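Local coordinates for tetratricopeptide TPR_2 repeat protein (PDB 5DJS) that binds uridine-5'-diphosphate in a GT-B-type fold of glycosyl transferase family 41 that follows an N-terminal array of tetratricopeptide repeats, at residues A[307-312]-A[420-425]; A[426-429]-A[434-437]. The protein carries 1 engineered substitution. One frame throughout, in Å; residues are numbered along the deposited sequence.

Interaction 1. Residues A[307-312]-A[420-425]. With UDP (uridine-5'-diphosphate), chain E.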
# COMPACT_ATOMS: atom_id res chain seq x y z
N PHE A 307 -5.09 11.71 -13.67
CA PHE A 307 -4.73 10.56 -12.82
C PHE A 307 -4.56 11.02 -11.37
O PHE A 307 -4.06 12.11 -11.13
CB PHE A 307 -3.45 9.91 -13.35
CG PHE A 307 -3.07 8.63 -12.65
CD1 PHE A 307 -3.96 7.55 -12.59
CD2 PHE A 307 -1.81 8.48 -12.06
CE1 PHE A 307 -3.61 6.37 -11.96
CE2 PHE A 307 -1.45 7.30 -11.43
CZ PHE A 307 -2.35 6.24 -11.38
N TYR A 308 -4.98 10.19 -10.41
CA TYR A 308 -5.00 10.60 -9.00
C TYR A 308 -3.63 10.72 -8.31
O TYR A 308 -3.59 11.02 -7.12
CB TYR A 308 -5.92 9.68 -8.18
CG TYR A 308 -5.32 8.37 -7.68
CD1 TYR A 308 -4.85 7.38 -8.57
CD2 TYR A 308 -5.26 8.09 -6.32
CE1 TYR A 308 -4.33 6.19 -8.11
CE2 TYR A 308 -4.73 6.89 -5.85
CZ TYR A 308 -4.27 5.94 -6.75
OH TYR A 308 -3.75 4.76 -6.28
N LEU A 309 -2.53 10.52 -9.04
CA LEU A 309 -1.18 10.60 -8.49
C LEU A 309 -0.24 11.33 -9.46
O LEU A 309 -0.54 11.38 -10.65
CB LEU A 309 -0.63 9.20 -8.27
CG LEU A 309 -1.44 8.27 -7.38
CD1 LEU A 309 -0.89 6.86 -7.43
CD2 LEU A 309 -1.39 8.76 -5.96
N PRO A 310 0.89 11.87 -8.95
CA PRO A 310 1.91 12.45 -9.84
C PRO A 310 2.82 11.38 -10.48
O PRO A 310 3.47 10.61 -9.77
CB PRO A 310 2.71 13.36 -8.90
CG PRO A 310 2.61 12.72 -7.55
CD PRO A 310 1.28 11.99 -7.53
N CYS A 311 2.88 11.38 -11.81
CA CYS A 311 3.62 10.38 -12.61
C CYS A 311 5.06 10.75 -13.03
O CYS A 311 5.71 9.99 -13.76
CB CYS A 311 2.80 10.06 -13.86
SG CYS A 311 1.15 9.41 -13.49
N ASN A 312 5.58 11.89 -12.58
CA ASN A 312 6.96 12.27 -12.92
C ASN A 312 7.98 11.34 -12.26
O ASN A 312 7.86 11.06 -11.07
CB ASN A 312 7.24 13.74 -12.55
CG ASN A 312 7.20 13.99 -11.06
OD1 ASN A 312 6.20 13.71 -10.41
ND2 ASN A 312 8.29 14.49 -10.50
N SER A 420 -5.51 -4.42 -8.06
CA SER A 420 -4.63 -3.90 -9.10
C SER A 420 -3.44 -3.19 -8.49
O SER A 420 -3.57 -2.47 -7.49
CB SER A 420 -5.36 -2.91 -10.01
OG SER A 420 -4.41 -2.26 -10.84
N GLY A 421 -2.29 -3.37 -9.13
CA GLY A 421 -1.08 -2.69 -8.73
C GLY A 421 -1.17 -1.22 -9.07
O GLY A 421 -2.14 -0.77 -9.67
N CYS A 422 -0.16 -0.46 -8.68
CA CYS A 422 -0.17 0.98 -8.91
C CYS A 422 1.22 1.46 -9.21
O CYS A 422 1.51 1.82 -10.34
CB CYS A 422 -0.75 1.71 -7.70
SG CYS A 422 -0.71 3.50 -7.84
N THR A 423 2.10 1.43 -8.21
CA THR A 423 3.42 2.00 -8.41
C THR A 423 4.29 1.06 -9.26
O THR A 423 5.14 1.55 -10.01
CB THR A 423 4.11 2.54 -7.11
OG1 THR A 423 5.43 2.02 -6.99
CG2 THR A 423 3.34 2.27 -5.82
N THR A 424 4.06 -0.26 -9.21
CA THR A 424 4.80 -1.18 -10.09
C THR A 424 4.40 -0.95 -11.54
O THR A 424 5.23 -0.99 -12.44
CB THR A 424 4.62 -2.69 -9.75
OG1 THR A 424 3.27 -3.08 -9.99
CG2 THR A 424 5.01 -3.00 -8.32
N SER A 425 3.11 -0.70 -11.77
CA SER A 425 2.63 -0.39 -13.12
C SER A 425 3.23 0.90 -13.66
O SER A 425 3.68 0.94 -14.82
CB SER A 425 1.11 -0.30 -13.14
OG SER A 425 0.58 -1.44 -12.52
N1 UDP E . 10.13 -2.68 -4.65
C2 UDP E . 11.52 -2.95 -4.43
N3 UDP E . 11.98 -4.20 -4.54
C4 UDP E . 11.17 -5.22 -4.86
C5 UDP E . 9.82 -5.00 -5.09
C6 UDP E . 9.32 -3.71 -4.98
O2 UDP E . 12.32 -2.03 -4.13
O4 UDP E . 11.62 -6.37 -4.96
C1' UDP E . 9.61 -1.30 -4.54
C2' UDP E . 9.12 -0.84 -5.90
O2' UDP E . 9.60 0.49 -6.09
C3' UDP E . 7.60 -0.97 -5.81
C4' UDP E . 7.28 -0.89 -4.32
O4' UDP E . 8.50 -1.18 -3.63
O3' UDP E . 6.92 0.05 -6.54
C5' UDP E . 6.21 -1.86 -3.81
O5' UDP E . 5.17 -2.11 -4.76
PA UDP E . 4.15 -3.34 -4.52
O1A UDP E . 3.45 -3.08 -3.20
O2A UDP E . 4.93 -4.62 -4.72
O3A UDP E . 3.05 -3.30 -5.71
PB UDP E . 2.14 -2.02 -6.07
O1B UDP E . 3.07 -0.84 -6.15
O2B UDP E . 1.58 -2.35 -7.41
O3B UDP E . 1.11 -1.95 -4.97

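Interaction 2. Residues A[426-429]-A[434-437]. With UDP (uridine-5'-diphosphate), chain E.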
# COMPACT_ATOMS: atom_id res chain seq x y z
N LEU A 426 3.26 1.93 -12.82
CA LEU A 426 3.87 3.20 -13.19
C LEU A 426 5.37 3.01 -13.45
O LEU A 426 5.91 3.56 -14.42
CB LEU A 426 3.63 4.25 -12.12
CG LEU A 426 4.25 5.62 -12.35
CD1 LEU A 426 3.63 6.32 -13.55
CD2 LEU A 426 4.07 6.47 -11.10
N GLU A 427 6.04 2.24 -12.60
CA GLU A 427 7.45 1.94 -12.79
C GLU A 427 7.73 1.26 -14.12
O GLU A 427 8.75 1.54 -14.76
CB GLU A 427 7.98 1.08 -11.64
CG GLU A 427 8.20 1.86 -10.35
CD GLU A 427 8.54 0.98 -9.17
OE1 GLU A 427 8.29 -0.25 -9.21
OE2 GLU A 427 9.05 1.54 -8.18
N ALA A 428 6.85 0.35 -14.53
CA ALA A 428 6.97 -0.34 -15.82
C ALA A 428 6.92 0.66 -16.96
O ALA A 428 7.83 0.71 -17.79
CB ALA A 428 5.87 -1.39 -15.98
N LEU A 429 5.87 1.48 -16.98
CA LEU A 429 5.72 2.52 -18.01
C LEU A 429 6.95 3.44 -18.07
O LEU A 429 7.43 3.73 -19.16
CB LEU A 429 4.44 3.35 -17.80
CG LEU A 429 3.07 2.66 -17.77
CD1 LEU A 429 1.96 3.69 -17.99
CD2 LEU A 429 2.93 1.54 -18.79
N PRO A 434 4.96 -1.92 -21.65
CA PRO A 434 3.50 -1.85 -21.51
C PRO A 434 2.98 -2.77 -20.41
O PRO A 434 3.64 -3.75 -20.04
CB PRO A 434 2.98 -2.29 -22.89
CG PRO A 434 4.12 -2.90 -23.61
CD PRO A 434 5.36 -2.76 -22.79
N VAL A 435 1.78 -2.44 -19.90
CA VAL A 435 1.15 -3.15 -18.79
C VAL A 435 -0.25 -3.56 -19.20
O VAL A 435 -1.04 -2.70 -19.61
CB VAL A 435 1.06 -2.25 -17.54
CG1 VAL A 435 0.44 -3.00 -16.36
CG2 VAL A 435 2.43 -1.72 -17.15
N VAL A 436 -0.57 -4.85 -19.09
CA VAL A 436 -1.93 -5.35 -19.33
C VAL A 436 -2.64 -5.45 -17.98
O VAL A 436 -2.04 -5.89 -16.99
CB VAL A 436 -1.92 -6.74 -20.01
CG1 VAL A 436 -3.32 -7.14 -20.44
CG2 VAL A 436 -0.97 -6.74 -21.22
N THR A 437 -3.91 -5.03 -17.93
CA THR A 437 -4.71 -5.01 -16.70
C THR A 437 -6.15 -5.41 -16.97
O THR A 437 -6.61 -5.34 -18.10
CB THR A 437 -4.79 -3.61 -16.05
OG1 THR A 437 -5.62 -2.74 -16.83
CG2 THR A 437 -3.43 -2.98 -15.96
N1 UDP E . 10.13 -2.68 -4.65
C2 UDP E . 11.52 -2.95 -4.43
N3 UDP E . 11.98 -4.20 -4.54
C4 UDP E . 11.17 -5.22 -4.86
C5 UDP E . 9.82 -5.00 -5.09
C6 UDP E . 9.32 -3.71 -4.98
O2 UDP E . 12.32 -2.03 -4.13
O4 UDP E . 11.62 -6.37 -4.96
C1' UDP E . 9.61 -1.30 -4.54
C2' UDP E . 9.12 -0.84 -5.90
O2' UDP E . 9.60 0.49 -6.09
C3' UDP E . 7.60 -0.97 -5.81
C4' UDP E . 7.28 -0.89 -4.32
O4' UDP E . 8.50 -1.18 -3.63
O3' UDP E . 6.92 0.05 -6.54
C5' UDP E . 6.21 -1.86 -3.81
O5' UDP E . 5.17 -2.11 -4.76
PA UDP E . 4.15 -3.34 -4.52
O1A UDP E . 3.45 -3.08 -3.20
O2A UDP E . 4.93 -4.62 -4.72
O3A UDP E . 3.05 -3.30 -5.71
PB UDP E . 2.14 -2.02 -6.07
O1B UDP E . 3.07 -0.84 -6.15
O2B UDP E . 1.58 -2.35 -7.41
O3B UDP E . 1.11 -1.95 -4.97

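Interaction 1. Residues A[307-312]-A[420-425]
Cys422 meets Leu309 and Tyr308 through a single atom, its sulfur. SG lies 3.4 Å from CD1 of Leu309 and 3.6 Å from OH of Tyr308, so the methyl and the phenol end of the ring converge on it. The sulfur reaches them because it stands anti to the backbone N of Cys422 (chi1 176°), while that N faces the ligand. Leu309 also leans on its neighbour: its CG sits 3.5 Å above the centre of the Tyr308 ring, so the leucine lies over one face of the ring as both approach the sulfur.

Cys422 is the N-cap residue of helix 423-430, and its N-H gives UDP O2B a hydrogen bond of 2.9 Å. The N-H of Thr424 adds one to UDP O1B, and OG1 of Thr423 bonds to UDP O3' on the ribose. The helix start thus holds the diphosphate by backbone N-H groups, and the helix dipole would probably favour the negative charge there.

Phe307 packs on helix 447-454, Pro310 on helix 479-521. The loop after strand 300-304, outermost of the first parallel sheet, here meets the N-terminal end of helix 423-430 in the second sheet's domain, bridging the two Rossmann-like domains of GT-B beside UDP.

Interaction 2. Residues A[426-429]-A[434-437]
After helix 423-430 the chain turns back, and the start of strand 435-438 passes by the helix's last turn, and the CA atoms of Leu429 and Pro434, the nearest pair, are 6.0 Å apart. Val435 carries the contact. Its CG2 methyl touches CB of Ala428 at 3.6 Å and CD2 of Leu429 at 3.7 Å, so one branch of the valine fills the angle between two successive helix residues. With CG1 anti to the backbone N (chi1 -178°), CG2 is the branch left to face the helix. Leu429 and Val435 cross at about a right angle, meeting through methyl ends, and CD2 of Leu429 also comes within 4.4 Å of CA of Pro434. All four residues are buried, and the join is purely apolar.

Glu427 extends from the same helix turn toward UDP instead. Its chain runs straight beyond CG (chi2 172°) and brings the carboxylate to the ribose, where OE2 lies against UDP O2' in a hydrogen bond whose modelled length is doubtfully short. Arg400 forms a salt bridge with that same oxygen and probably helps to position the carboxylate.

Val435 and Ala428 both also touch Ala413 of strand 412-414. Strand 412-414, helix 423-430 and strand 435-438 form a beta-alpha-beta unit with parallel strands, the recurring element of the Rossmann-like domains of the GT-B fold, here with the nucleotide at the helix's N-terminal end.

In the fold
Helix 423-430 is common to both interactions, whose centres lie about 9 Å apart and which follow one another along the chain. Interaction 1 covers the helix start from the side of the loop 307-312, whereas interaction 2 seats its later turn on the sheet. They also touch directly: Ser425 O packs against Val435 CG2 at 3.7 Å, and Cys311 CB against Leu426 CD1 at 3.8 Å. UDP is approached from the two parts of the helix at once, its diphosphate by residues 422-424 and its ribose hydroxyls by Thr423 and Glu427. Arg338 and Met398 supply further hydrogen bonds to the ligand.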